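Local coordinates for protein N-Acetyltransferase, PseH (Campylobacter jejuni subsp. jejuni PT14, PDB 4XPL) that catalyses the third step in making pseudaminic acid, the sugar that modifies flagellin, by acetylating the 4-amino group of a UDP-linked intermediate with acetyl coenzyme A, at residues Asp76-Asn79 with Cys85-Gly88; Asn117-Tyr122 with Asn137-Tyr142; Ile8-Phe13 with Met103-Lys108; Leu48-Lys53 with Lys60-Val65. The protein carries 8 engineered substitutions. One frame throughout, in Å; residues are numbered along the deposited sequence.

Contact 1 (Asp76-Asn79 with Cys85-Gly88)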
loop_
_atom_site.group_PDB
_atom_site.type_symbol
_atom_site.label_atom_id
_atom_site.label_comp_id
_atom_site.label_asym_id
_atom_site.label_seq_id
_atom_site.Cartn_x
_atom_site.Cartn_y
_atom_site.Cartn_z
ATOM N N ASP A 76 0.439 1.615 -0.233
ATOM C CA ASP A 76 1.287 2.456 0.538
ATOM C C ASP A 76 2.743 2.207 0.255
ATOM O O ASP A 76 3.172 1.082 -0.150
ATOM C CB ASP A 76 1.003 2.369 2.053
ATOM C CG ASP A 76 1.440 1.077 2.666
ATOM O OD1 ASP A 76 2.608 0.989 3.096
ATOM O OD2 ASP A 76 0.602 0.161 2.717
ATOM N N PHE A 77 3.489 3.288 0.489
ATOM C CA PHE A 77 4.931 3.314 0.338
ATOM C C PHE A 77 5.503 3.935 1.607
ATOM O O PHE A 77 5.071 5.002 2.000
ATOM C CB PHE A 77 5.297 4.160 -0.878
ATOM C CG PHE A 77 4.573 3.779 -2.129
ATOM C CD1 PHE A 77 3.340 4.350 -2.444
ATOM C CD2 PHE A 77 5.140 2.901 -3.029
ATOM C CE1 PHE A 77 2.682 3.995 -3.598
ATOM C CE2 PHE A 77 4.518 2.584 -4.198
ATOM C CZ PHE A 77 3.287 3.106 -4.496
ATOM N N VAL A 78 6.397 3.216 2.288
ATOM C CA VAL A 78 6.991 3.686 3.505
ATOM C C VAL A 78 8.503 3.494 3.419
ATOM O O VAL A 78 9.016 2.753 2.538
ATOM C CB VAL A 78 6.346 3.001 4.752
ATOM C CG1 VAL A 78 4.821 3.208 4.723
ATOM C CG2 VAL A 78 6.688 1.483 4.855
ATOM N N ASN A 79 9.208 4.201 4.297
ATOM C CA ASN A 79 10.672 4.233 4.308
ATOM C C ASN A 79 11.187 4.659 2.943
ATOM O O ASN A 79 12.123 4.088 2.408
ATOM C CB ASN A 79 11.261 2.874 4.688
ATOM C CG ASN A 79 10.870 2.427 6.080
ATOM O OD1 ASN A 79 11.135 3.100 7.057
ATOM N ND2 ASN A 79 10.245 1.269 6.165
ATOM N N CYS A 85 12.084 1.937 -1.530
ATOM C CA CYS A 85 10.970 2.053 -0.606
ATOM C C CYS A 85 10.412 0.686 -0.235
ATOM O O CYS A 85 10.712 -0.317 -0.904
ATOM C CB CYS A 85 9.874 2.953 -1.183
ATOM S SG CYS A 85 8.949 2.256 -2.565
ATOM N N GLU A 86 9.648 0.644 0.847
ATOM C CA GLU A 86 8.866 -0.525 1.211
ATOM C C GLU A 86 7.459 -0.213 0.795
ATOM O O GLU A 86 7.102 0.940 0.702
ATOM C CB GLU A 86 8.874 -0.749 2.716
ATOM C CG GLU A 86 10.213 -1.013 3.252
ATOM C CD GLU A 86 10.187 -1.314 4.746
ATOM O OE1 GLU A 86 9.264 -0.837 5.461
ATOM O OE2 GLU A 86 11.081 -2.042 5.206
ATOM N N PHE A 87 6.666 -1.242 0.562
ATOM C CA PHE A 87 5.296 -1.051 0.167
ATOM C C PHE A 87 4.376 -2.042 0.834
ATOM O O PHE A 87 4.794 -3.104 1.329
ATOM C CB PHE A 87 5.131 -1.159 -1.362
ATOM C CG PHE A 87 5.223 -2.555 -1.881
ATOM C CD1 PHE A 87 6.435 -3.080 -2.266
ATOM C CD2 PHE A 87 4.097 -3.351 -1.959
ATOM C CE1 PHE A 87 6.539 -4.354 -2.727
ATOM C CE2 PHE A 87 4.187 -4.648 -2.416
ATOM C CZ PHE A 87 5.399 -5.153 -2.807
ATOM N N GLY A 88 3.102 -1.684 0.783
ATOM C CA GLY A 88 2.015 -2.505 1.272
ATOM C C GLY A 88 0.783 -2.278 0.408
ATOM O O GLY A 88 0.706 -1.308 -0.367
#
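D76 and V78 pair with G88 and E86 as the hydrogen-bonded rungs of an antiparallel hairpin. G88 N donates to D76 O at 2.9 Å, E86 N to V78 O at 2.8 Å, and each bond is matched by a return bond from D76 N or V78 N. Between these rungs F77 faces F87 as a non-hydrogen-bonded pair, and the CA hydrogens add weaker contacts, F77 CA lying 3.2 Å from E86 O.

D76, V78 and E86 share one face. CG of D76 stands between its backbone N and carbonyl carbon (chi1 71°), which swings the carboxylate over G88; since G88 has no side chain, OD2 can settle 3.3 Å from its CA. D76 and G88 both touch the bound acetyl coenzyme A. V78 CG2 packs on E86 CB at 3.8 Å. At the turn end, N79 ND2 and E86 OE1 are modelled too close for their bond to be trusted in detail.

Apolar groups fill the other face. C85 SG comes in at the edge of the F77 ring, 3.9 Å from CD2, a sulfur-aromatic contact suited to a buried cysteine. Helix 99-114 packs on F77 and F87 through I106, while strands 61-67 and 118-124 flank the hairpin.

Contact 2 (Asn117-Tyr122 with Asn137-Tyr142)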
loop_
_atom_site.group_PDB
_atom_site.type_symbol
_atom_site.label_atom_id
_atom_site.label_comp_id
_atom_site.label_asym_id
_atom_site.label_seq_id
_atom_site.Cartn_x
_atom_site.Cartn_y
_atom_site.Cartn_z
ATOM N N ASN A 117 15.034 2.692 -7.458
ATOM C CA ASN A 117 15.485 1.516 -8.195
ATOM C C ASN A 117 15.043 0.199 -7.568
ATOM O O ASN A 117 14.958 -0.814 -8.287
ATOM C CB ASN A 117 16.996 1.487 -8.342
ATOM C CG ASN A 117 17.446 0.426 -9.350
ATOM O OD1 ASN A 117 16.811 0.257 -10.415
ATOM N ND2 ASN A 117 18.483 -0.336 -8.997
ATOM N N THR A 118 14.829 0.190 -6.250
ATOM C CA THR A 118 14.468 -1.032 -5.531
ATOM C C THR A 118 13.151 -0.884 -4.735
ATOM O O THR A 118 13.014 0.013 -3.907
ATOM C CB THR A 118 15.621 -1.455 -4.590
ATOM O OG1 THR A 118 16.837 -1.519 -5.349
ATOM C CG2 THR A 118 15.353 -2.821 -3.935
ATOM N N LEU A 119 12.223 -1.803 -4.993
ATOM C CA LEU A 119 10.973 -1.969 -4.259
ATOM C C LEU A 119 11.093 -3.155 -3.343
ATOM O O LEU A 119 11.432 -4.257 -3.788
ATOM C CB LEU A 119 9.798 -2.227 -5.218
ATOM C CG LEU A 119 8.692 -1.226 -5.405
ATOM C CD1 LEU A 119 7.616 -1.895 -6.290
ATOM C CD2 LEU A 119 8.061 -0.664 -4.101
ATOM N N LYS A 120 10.793 -2.955 -2.068
ATOM C CA LYS A 120 10.928 -4.001 -1.067
ATOM C C LYS A 120 9.634 -4.197 -0.274
ATOM O O LYS A 120 8.821 -3.276 -0.102
ATOM C CB LYS A 120 12.071 -3.663 -0.091
ATOM C CG LYS A 120 13.405 -3.321 -0.773
ATOM C CD LYS A 120 14.465 -2.890 0.251
ATOM C CE LYS A 120 14.152 -1.508 0.808
ATOM N NZ LYS A 120 14.838 -1.234 2.081
ATOM N N ALA A 121 9.445 -5.403 0.215
ATOM C CA ALA A 121 8.351 -5.675 1.136
ATOM C C ALA A 121 8.746 -6.803 2.051
ATOM O O ALA A 121 9.696 -7.529 1.786
ATOM C CB ALA A 121 7.060 -6.040 0.384
ATOM N N TYR A 122 7.986 -6.957 3.129
ATOM C CA TYR A 122 8.067 -8.150 3.958
ATOM C C TYR A 122 6.649 -8.581 4.318
ATOM O O TYR A 122 5.744 -7.747 4.432
ATOM C CB TYR A 122 8.910 -7.926 5.205
ATOM C CG TYR A 122 8.428 -6.823 6.099
ATOM C CD1 TYR A 122 8.683 -5.492 5.777
ATOM C CD2 TYR A 122 7.724 -7.098 7.274
ATOM C CE1 TYR A 122 8.244 -4.458 6.583
ATOM C CE2 TYR A 122 7.267 -6.063 8.097
ATOM C CZ TYR A 122 7.537 -4.742 7.740
ATOM O OH TYR A 122 7.112 -3.696 8.533
ATOM N N ASN A 137 4.816 -11.007 -9.964
ATOM C CA ASN A 137 5.323 -9.719 -10.449
ATOM C C ASN A 137 6.874 -9.604 -10.346
ATOM O O ASN A 137 7.445 -8.495 -10.327
ATOM C CB ASN A 137 4.620 -8.580 -9.707
ATOM C CG ASN A 137 3.184 -8.407 -10.143
ATOM O OD1 ASN A 137 2.919 -7.710 -11.113
ATOM N ND2 ASN A 137 2.255 -9.116 -9.488
ATOM N N HIS A 138 7.514 -10.769 -10.353
ATOM C CA HIS A 138 8.986 -10.962 -10.442
ATOM C C HIS A 138 9.776 -10.565 -9.208
ATOM O O HIS A 138 11.002 -10.403 -9.274
ATOM C CB HIS A 138 9.580 -10.337 -11.709
ATOM C CG HIS A 138 8.773 -10.599 -12.935
ATOM N ND1 HIS A 138 8.235 -11.837 -13.215
ATOM C CD2 HIS A 138 8.447 -9.799 -13.977
ATOM C CE1 HIS A 138 7.587 -11.777 -14.367
ATOM N NE2 HIS A 138 7.704 -10.554 -14.851
ATOM N N PHE A 139 9.089 -10.462 -8.068
ATOM C CA PHE A 139 9.764 -10.318 -6.795
ATOM C C PHE A 139 10.557 -11.571 -6.438
ATOM O O PHE A 139 10.223 -12.690 -6.822
ATOM C CB PHE A 139 8.772 -9.961 -5.671
ATOM C CG PHE A 139 8.334 -8.525 -5.689
ATOM C CD1 PHE A 139 7.352 -8.093 -6.581
ATOM C CD2 PHE A 139 8.947 -7.586 -4.872
ATOM C CE1 PHE A 139 6.970 -6.785 -6.626
ATOM C CE2 PHE A 139 8.559 -6.281 -4.918
ATOM C CZ PHE A 139 7.559 -5.878 -5.787
ATOM N N THR A 140 11.645 -11.365 -5.723
ATOM C CA THR A 140 12.461 -12.471 -5.295
ATOM C C THR A 140 12.684 -12.356 -3.774
ATOM O O THR A 140 12.861 -11.267 -3.235
ATOM C CB THR A 140 13.741 -12.594 -6.169
ATOM O OG1 THR A 140 14.513 -11.405 -6.110
ATOM C CG2 THR A 140 13.386 -12.810 -7.647
ATOM N N ILE A 141 12.596 -13.497 -3.082
ATOM C CA ILE A 141 12.841 -13.566 -1.649
ATOM C C ILE A 141 14.346 -13.449 -1.419
ATOM O O ILE A 141 15.104 -14.320 -1.839
ATOM C CB ILE A 141 12.344 -14.890 -1.040
ATOM C CG1 ILE A 141 10.834 -15.050 -1.176
ATOM C CG2 ILE A 141 12.741 -14.998 0.462
ATOM C CD1 ILE A 141 10.408 -16.512 -0.868
ATOM N N TYR A 142 14.768 -12.400 -0.716
ATOM C CA TYR A 142 16.208 -12.200 -0.414
ATOM C C TYR A 142 16.618 -12.390 1.071
ATOM O O TYR A 142 17.819 -12.357 1.403
ATOM C CB TYR A 142 16.653 -10.813 -0.874
ATOM C CG TYR A 142 16.177 -9.666 -0.013
ATOM C CD1 TYR A 142 14.912 -9.136 -0.185
ATOM C CD2 TYR A 142 16.998 -9.120 0.995
ATOM C CE1 TYR A 142 14.463 -8.082 0.589
ATOM C CE2 TYR A 142 16.540 -8.047 1.790
ATOM C CZ TYR A 142 15.287 -7.529 1.547
ATOM O OH TYR A 142 14.792 -6.512 2.288
HETATM O O HOH W 1 12.128 -5.986 2.362
#
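L119 and F139 lean across one another at a slant, so that a methyl meets the far end of the ring: CD1 of L119 lies 4.0 Å from CZ of F139. The ring also reaches the strand backbone, its CE2 standing 3.7 Å from L119 O. F139 can span the interval because its CG lies beside the backbone N, opposite the carbonyl carbon (chi1 -77°), and the ring extends toward strand 118-124. A large, flat, apolar side chain suits this buried place, where the main chains stay well apart, 8.6 Å between the CA atoms of K120 and F139.

Nearer the surface K120 and Y142 meet more loosely. The aliphatic part of the lysine slants past the phenol, with CD 4.2 Å from Y142 OH. That hydroxyl also reaches the backbone through a water: the oxygens of Y142 OH and the water are 2.7 Å apart, and the water donates to A121 O at 2.9 Å. Tyrosine suits the place because its long side chain carries a hydroxyl far enough to reach the lysine and the water.

Just before F139, H138 is the C-prime residue of a Schellman motif ending helix 128-136. Strand 148-154 runs between strands 118-124 and 140-144 in the sheet, and helix 99-114 adds M103 against F139 and I106 against L119.

Contact 3 (Ile8-Phe13 with Met103-Lys108)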
loop_
_atom_site.group_PDB
_atom_site.type_symbol
_atom_site.label_atom_id
_atom_site.label_comp_id
_atom_site.label_asym_id
_atom_site.label_seq_id
_atom_site.Cartn_x
_atom_site.Cartn_y
_atom_site.Cartn_z
ATOM N N ILE A 8 -7.693 3.947 -13.796
ATOM C CA ILE A 8 -7.248 3.750 -12.397
ATOM C C ILE A 8 -6.615 5.059 -11.910
ATOM O O ILE A 8 -5.763 5.634 -12.580
ATOM C CB ILE A 8 -6.228 2.583 -12.197
ATOM C CG1 ILE A 8 -6.744 1.248 -12.772
ATOM C CG2 ILE A 8 -5.869 2.436 -10.703
ATOM C CD1 ILE A 8 -8.059 0.791 -12.249
ATOM N N LYS A 9 -7.058 5.540 -10.770
ATOM C CA LYS A 9 -6.604 6.810 -10.232
ATOM C C LYS A 9 -6.230 6.645 -8.746
ATOM O O LYS A 9 -6.807 5.817 -8.052
ATOM C CB LYS A 9 -7.696 7.873 -10.368
ATOM C CG LYS A 9 -7.884 8.467 -11.777
ATOM C CD LYS A 9 -9.038 9.480 -11.699
ATOM C CE LYS A 9 -9.109 10.427 -12.895
ATOM N NZ LYS A 9 -8.453 9.897 -14.089
ATOM N N LEU A 10 -5.247 7.430 -8.307
ATOM C CA LEU A 10 -4.767 7.421 -6.926
ATOM C C LEU A 10 -5.200 8.661 -6.143
ATOM O O LEU A 10 -4.924 9.783 -6.543
ATOM C CB LEU A 10 -3.241 7.345 -6.904
ATOM C CG LEU A 10 -2.636 6.206 -7.711
ATOM C CD1 LEU A 10 -1.110 6.300 -7.548
ATOM C CD2 LEU A 10 -3.156 4.870 -7.213
ATOM N N LYS A 11 -5.874 8.463 -5.035
ATOM C CA LYS A 11 -6.182 9.584 -4.157
ATOM C C LYS A 11 -5.292 9.508 -2.917
ATOM O O LYS A 11 -5.398 8.587 -2.128
ATOM C CB LYS A 11 -7.656 9.612 -3.780
ATOM C CG LYS A 11 -8.079 10.809 -2.928
ATOM C CD LYS A 11 -9.627 10.931 -2.895
ATOM C CE LYS A 11 -10.062 12.142 -2.138
ATOM N NZ LYS A 11 -11.540 12.249 -2.152
ATOM N N ASN A 12 -4.430 10.510 -2.761
ATOM C CA ASN A 12 -3.586 10.609 -1.586
ATOM C C ASN A 12 -4.420 10.692 -0.298
ATOM O O ASN A 12 -5.392 11.471 -0.194
ATOM C CB ASN A 12 -2.660 11.823 -1.682
ATOM C CG ASN A 12 -1.419 11.688 -0.793
ATOM O OD1 ASN A 12 -1.530 11.376 0.397
ATOM N ND2 ASN A 12 -0.227 11.937 -1.379
ATOM N N PHE A 13 -4.041 9.880 0.689
ATOM C CA PHE A 13 -4.626 9.968 2.026
ATOM C C PHE A 13 -4.655 11.391 2.600
ATOM O O PHE A 13 -5.507 11.674 3.421
ATOM C CB PHE A 13 -3.896 9.043 3.033
ATOM C CG PHE A 13 -4.428 7.621 3.074
ATOM C CD1 PHE A 13 -4.858 6.971 1.923
ATOM C CD2 PHE A 13 -4.457 6.918 4.278
ATOM C CE1 PHE A 13 -5.310 5.656 1.958
ATOM C CE2 PHE A 13 -4.932 5.606 4.322
ATOM C CZ PHE A 13 -5.360 4.981 3.145
ATOM N N MET A 103 -0.897 -4.000 -7.511
ATOM C CA MET A 103 0.536 -4.260 -7.774
ATOM C C MET A 103 1.038 -3.472 -8.990
ATOM O O MET A 103 2.132 -2.891 -8.958
ATOM C CB MET A 103 0.798 -5.760 -7.987
ATOM C CG MET A 103 0.728 -6.626 -6.752
ATOM S SD MET A 103 1.847 -6.091 -5.426
ATOM C CE MET A 103 3.433 -6.262 -6.270
ATOM N N ASN A 104 0.256 -3.434 -10.063
ATOM C CA ASN A 104 0.619 -2.590 -11.203
ATOM C C ASN A 104 0.813 -1.144 -10.778
ATOM O O ASN A 104 1.763 -0.500 -11.211
ATOM C CB ASN A 104 -0.452 -2.601 -12.324
ATOM C CG ASN A 104 -0.515 -3.925 -13.084
ATOM O OD1 ASN A 104 0.463 -4.712 -13.126
ATOM N ND2 ASN A 104 -1.691 -4.192 -13.679
ATOM N N GLU A 105 -0.130 -0.612 -10.002
ATOM C CA GLU A 105 -0.035 0.756 -9.524
ATOM C C GLU A 105 1.158 1.008 -8.611
ATOM O O GLU A 105 1.800 2.061 -8.702
ATOM C CB GLU A 105 -1.314 1.175 -8.803
ATOM C CG GLU A 105 -2.532 1.214 -9.685
ATOM C CD GLU A 105 -2.371 2.134 -10.901
ATOM O OE1 GLU A 105 -1.980 3.300 -10.709
ATOM O OE2 GLU A 105 -2.630 1.674 -12.022
ATOM N N ILE A 106 1.435 0.065 -7.723
ATOM C CA ILE A 106 2.571 0.169 -6.819
ATOM C C ILE A 106 3.872 0.274 -7.607
ATOM O O ILE A 106 4.699 1.142 -7.336
ATOM C CB ILE A 106 2.655 -1.040 -5.836
ATOM C CG1 ILE A 106 1.609 -0.889 -4.712
ATOM C CG2 ILE A 106 4.091 -1.177 -5.219
ATOM C CD1 ILE A 106 1.114 -2.167 -4.144
ATOM N N ILE A 107 4.067 -0.631 -8.557
ATOM C CA ILE A 107 5.312 -0.685 -9.320
ATOM C C ILE A 107 5.465 0.542 -10.214
ATOM O O ILE A 107 6.548 1.186 -10.236
ATOM C CB ILE A 107 5.427 -2.040 -10.114
ATOM C CG1 ILE A 107 5.439 -3.216 -9.127
ATOM C CG2 ILE A 107 6.633 -2.035 -11.001
ATOM C CD1 ILE A 107 5.291 -4.581 -9.746
ATOM N N LYS A 108 4.395 0.899 -10.928
ATOM C CA LYS A 108 4.410 2.099 -11.736
ATOM C C LYS A 108 4.755 3.340 -10.911
ATOM O O LYS A 108 5.657 4.106 -11.260
ATOM C CB LYS A 108 3.061 2.280 -12.466
ATOM C CG LYS A 108 3.041 3.458 -13.420
ATOM C CD LYS A 108 1.724 3.482 -14.244
ATOM C CE LYS A 108 1.697 4.673 -15.210
ATOM N NZ LYS A 108 0.569 4.583 -16.205
#
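E105 reaches from helix 99-114 to I8 and L10 of strand 8-12 by its side chain, the CA atoms of I8 and E105 being 8.3 Å apart. Its CB points toward the strand and starts the crossing. CG is the first atom to touch, 3.7 Å from CG2 of I8. The bend at chi2 (-57°) brings CD to the isoleucine, and the last torsion (chi3 -51°) turns the carboxylate broadside to it: the CG2 methyl lies over the flat of the group, almost straight above CD at 3.5 Å. Both oxygens stay beside the methyl; OE2 also lies 3.7 Å from I8 CB, and OE1 is 4.0 Å from L10 CD2.

These are van der Waals contacts, with no hydrogen bond crossing between the segments. Glutamate is long enough to cross from the helix to the strand; CG and the flat carboxylate both rest on the methyl of I8, and the residue as a whole is still partly exposed. I8 suits its side of the contact through its beta branch: CG2 meets the carboxylate and CG1 leads off elsewhere.

I106, the next residue along, points away from strand 8-12 and packs on I75, F77 and F87, in the middle of the sheet. Helix 99-114 thus lies across one face, with E105 on the flank toward edge strand 8-12, whose I8 and L10 also pack on V65 of neighbouring strand 61-67.

Contact 4 (Leu48-Lys53 with Lys60-Val65)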
loop_
_atom_site.group_PDB
_atom_site.type_symbol
_atom_site.label_atom_id
_atom_site.label_comp_id
_atom_site.label_asym_id
_atom_site.label_seq_id
_atom_site.Cartn_x
_atom_site.Cartn_y
_atom_site.Cartn_z
ATOM N N LEU A 48 -7.251 10.392 12.501
ATOM C CA LEU A 48 -6.876 11.780 12.167
ATOM C C LEU A 48 -5.422 12.088 12.510
ATOM O O LEU A 48 -4.764 12.810 11.774
ATOM C CB LEU A 48 -7.734 12.788 12.916
ATOM C CG LEU A 48 -9.179 13.041 12.501
ATOM C CD1 LEU A 48 -9.672 14.324 13.193
ATOM C CD2 LEU A 48 -9.317 13.161 10.981
ATOM N N ARG A 49 -4.934 11.577 13.644
ATOM C CA ARG A 49 -3.559 11.800 14.033
ATOM C C ARG A 49 -2.601 11.123 13.029
ATOM O O ARG A 49 -1.594 11.700 12.657
ATOM C CB ARG A 49 -3.291 11.326 15.471
ATOM C CG ARG A 49 -3.767 12.309 16.560
ATOM C CD ARG A 49 -2.913 12.234 17.827
ATOM N N PHE A 50 -2.940 9.912 12.593
ATOM C CA PHE A 50 -2.217 9.214 11.505
ATOM C C PHE A 50 -2.199 10.043 10.216
ATOM O O PHE A 50 -1.135 10.258 9.626
ATOM C CB PHE A 50 -2.877 7.855 11.239
ATOM C CG PHE A 50 -2.379 7.152 9.997
ATOM C CD1 PHE A 50 -1.075 6.664 9.928
ATOM C CD2 PHE A 50 -3.228 6.927 8.929
ATOM C CE1 PHE A 50 -0.617 5.993 8.790
ATOM C CE2 PHE A 50 -2.770 6.267 7.784
ATOM C CZ PHE A 50 -1.472 5.797 7.722
ATOM N N LEU A 51 -3.365 10.526 9.791
ATOM C CA LEU A 51 -3.439 11.373 8.594
ATOM C C LEU A 51 -2.624 12.669 8.744
ATOM O O LEU A 51 -1.914 13.070 7.810
ATOM C CB LEU A 51 -4.888 11.647 8.217
ATOM C CG LEU A 51 -5.681 10.391 7.881
ATOM C CD1 LEU A 51 -7.159 10.748 7.757
ATOM C CD2 LEU A 51 -5.210 9.771 6.605
ATOM N N LYS A 52 -2.672 13.289 9.924
ATOM C CA LYS A 52 -1.824 14.440 10.216
ATOM C C LYS A 52 -0.327 14.105 10.087
ATOM O O LYS A 52 0.450 14.894 9.549
ATOM C CB LYS A 52 -2.113 14.988 11.630
ATOM N N LYS A 53 0.089 12.939 10.565
ATOM C CA LYS A 53 1.495 12.528 10.385
ATOM C C LYS A 53 1.864 12.386 8.909
ATOM O O LYS A 53 2.945 12.808 8.506
ATOM C CB LYS A 53 1.805 11.251 11.162
ATOM C CG LYS A 53 1.954 11.562 12.653
ATOM C CD LYS A 53 1.855 10.347 13.574
ATOM C CE LYS A 53 1.761 10.826 15.026
ATOM N NZ LYS A 53 1.497 9.726 15.994
ATOM N N LYS A 60 6.568 8.626 3.828
ATOM C CA LYS A 60 5.427 7.716 3.717
ATOM C C LYS A 60 4.389 8.341 2.800
ATOM O O LYS A 60 4.206 9.555 2.832
ATOM C CB LYS A 60 4.770 7.491 5.076
ATOM C CG LYS A 60 5.649 6.827 6.150
ATOM C CD LYS A 60 4.789 6.607 7.423
ATOM C CE LYS A 60 5.507 5.764 8.493
ATOM N NZ LYS A 60 6.884 6.140 8.601
ATOM N N LYS A 61 3.708 7.503 2.008
ATOM C CA LYS A 61 2.615 7.938 1.149
ATOM C C LYS A 61 1.610 6.793 1.072
ATOM O O LYS A 61 1.979 5.641 0.770
ATOM C CB LYS A 61 3.104 8.290 -0.262
ATOM C CG LYS A 61 4.102 9.437 -0.341
ATOM C CD LYS A 61 4.315 9.856 -1.811
ATOM C CE LYS A 61 5.355 10.917 -1.948
ATOM N NZ LYS A 61 4.810 12.232 -1.504
ATOM N N TYR A 62 0.354 7.102 1.386
ATOM C CA TYR A 62 -0.745 6.165 1.263
ATOM C C TYR A 62 -1.720 6.708 0.233
ATOM O O TYR A 62 -1.981 7.902 0.219
ATOM C CB TYR A 62 -1.469 6.048 2.621
ATOM C CG TYR A 62 -0.777 5.173 3.646
ATOM C CD1 TYR A 62 0.463 5.515 4.160
ATOM C CD2 TYR A 62 -1.371 4.002 4.100
ATOM C CE1 TYR A 62 1.095 4.708 5.087
ATOM C CE2 TYR A 62 -0.741 3.190 5.052
ATOM C CZ TYR A 62 0.477 3.542 5.518
ATOM O OH TYR A 62 1.127 2.774 6.446
ATOM N N PHE A 63 -2.263 5.813 -0.588
ATOM C CA PHE A 63 -3.234 6.132 -1.589
ATOM C C PHE A 63 -4.460 5.240 -1.510
ATOM O O PHE A 63 -4.357 3.999 -1.295
ATOM C CB PHE A 63 -2.588 5.967 -2.962
ATOM C CG PHE A 63 -1.462 6.954 -3.236
ATOM C CD1 PHE A 63 -1.757 8.238 -3.643
ATOM C CD2 PHE A 63 -0.157 6.586 -3.109
ATOM C CE1 PHE A 63 -0.771 9.135 -3.940
ATOM C CE2 PHE A 63 0.857 7.491 -3.377
ATOM C CZ PHE A 63 0.539 8.761 -3.798
ATOM N N LEU A 64 -5.615 5.863 -1.685
ATOM C CA LEU A 64 -6.856 5.141 -1.954
ATOM C C LEU A 64 -6.898 4.968 -3.472
ATOM O O LEU A 64 -6.749 5.962 -4.205
ATOM C CB LEU A 64 -8.039 5.931 -1.411
ATOM C CG LEU A 64 -9.449 5.346 -1.426
ATOM C CD1 LEU A 64 -9.484 4.065 -0.640
ATOM C CD2 LEU A 64 -10.471 6.329 -0.878
ATOM N N VAL A 65 -7.117 3.746 -3.934
ATOM C CA VAL A 65 -7.104 3.441 -5.359
ATOM C C VAL A 65 -8.524 3.296 -5.898
ATOM O O VAL A 65 -9.320 2.530 -5.366
ATOM C CB VAL A 65 -6.314 2.169 -5.649
ATOM C CG1 VAL A 65 -6.286 1.871 -7.203
ATOM C CG2 VAL A 65 -4.875 2.300 -5.047
#
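F50 on helix 41-56 and Y62 on strand 61-67 belong to backbones that stay well apart, 10.8 Å between their CA atoms, so the interval is bridged by side chains. Within the helix, routine bonds such as K52 N to L48 O hold the turn that presents F50.

The two rings form a T-shaped (edge-to-face) pair. F50 supplies the edge: its far corner, CZ, points at the middle of the Y62 ring and stands 3.6 Å above the plane of that ring. The planes meet at 89°, and the centroids are 5.1 Å apart. Because CZ is centred, its distances to the six ring carbons of Y62 are similar, the shortest being 3.7 Å to Y62 CZ. Such a perpendicular approach sets the slightly positive ring hydrogen of F50 against the electron-rich face of the tyrosine. F50 is aimed by its first torsion, which places CG opposite the backbone N (chi1 170°) and carries the ring out from the helix toward the strand.

Phenylalanine suits the edge role, having no polar substituent at CZ, while tyrosine offers a broad face at a partly exposed position. F13 joins the aromatic group, its ring meeting that of Y62 and its side chain touching F50, and F25 of helix 18-25 also packs on F50. Y62 in turn touches D76 of strand 70-78, so the pair ties helix 41-56 to the sheet.

In the fold
All four contacts belong to one mixed sheet and its flanking helices, the GNAT fold. Contact 3 closes the longest loop, from the first strand to helix 99-114; contact 4 and then contact 1 are nested within it, and contact 2 follows. Contact 1 is central: its centre lies about 11 Å from that of contact 2 and about 12 Å from those of contacts 3 and 4, and it touches all three. Contacts 2 and 4 lie on opposite sides of the chain's centre, about 23 Å between centres. Neighbouring parallel strands 84-91 and 118-124 link contacts 1 and 2; of the four, contact 1 reaches acetyl coenzyme A, through D76 and G88.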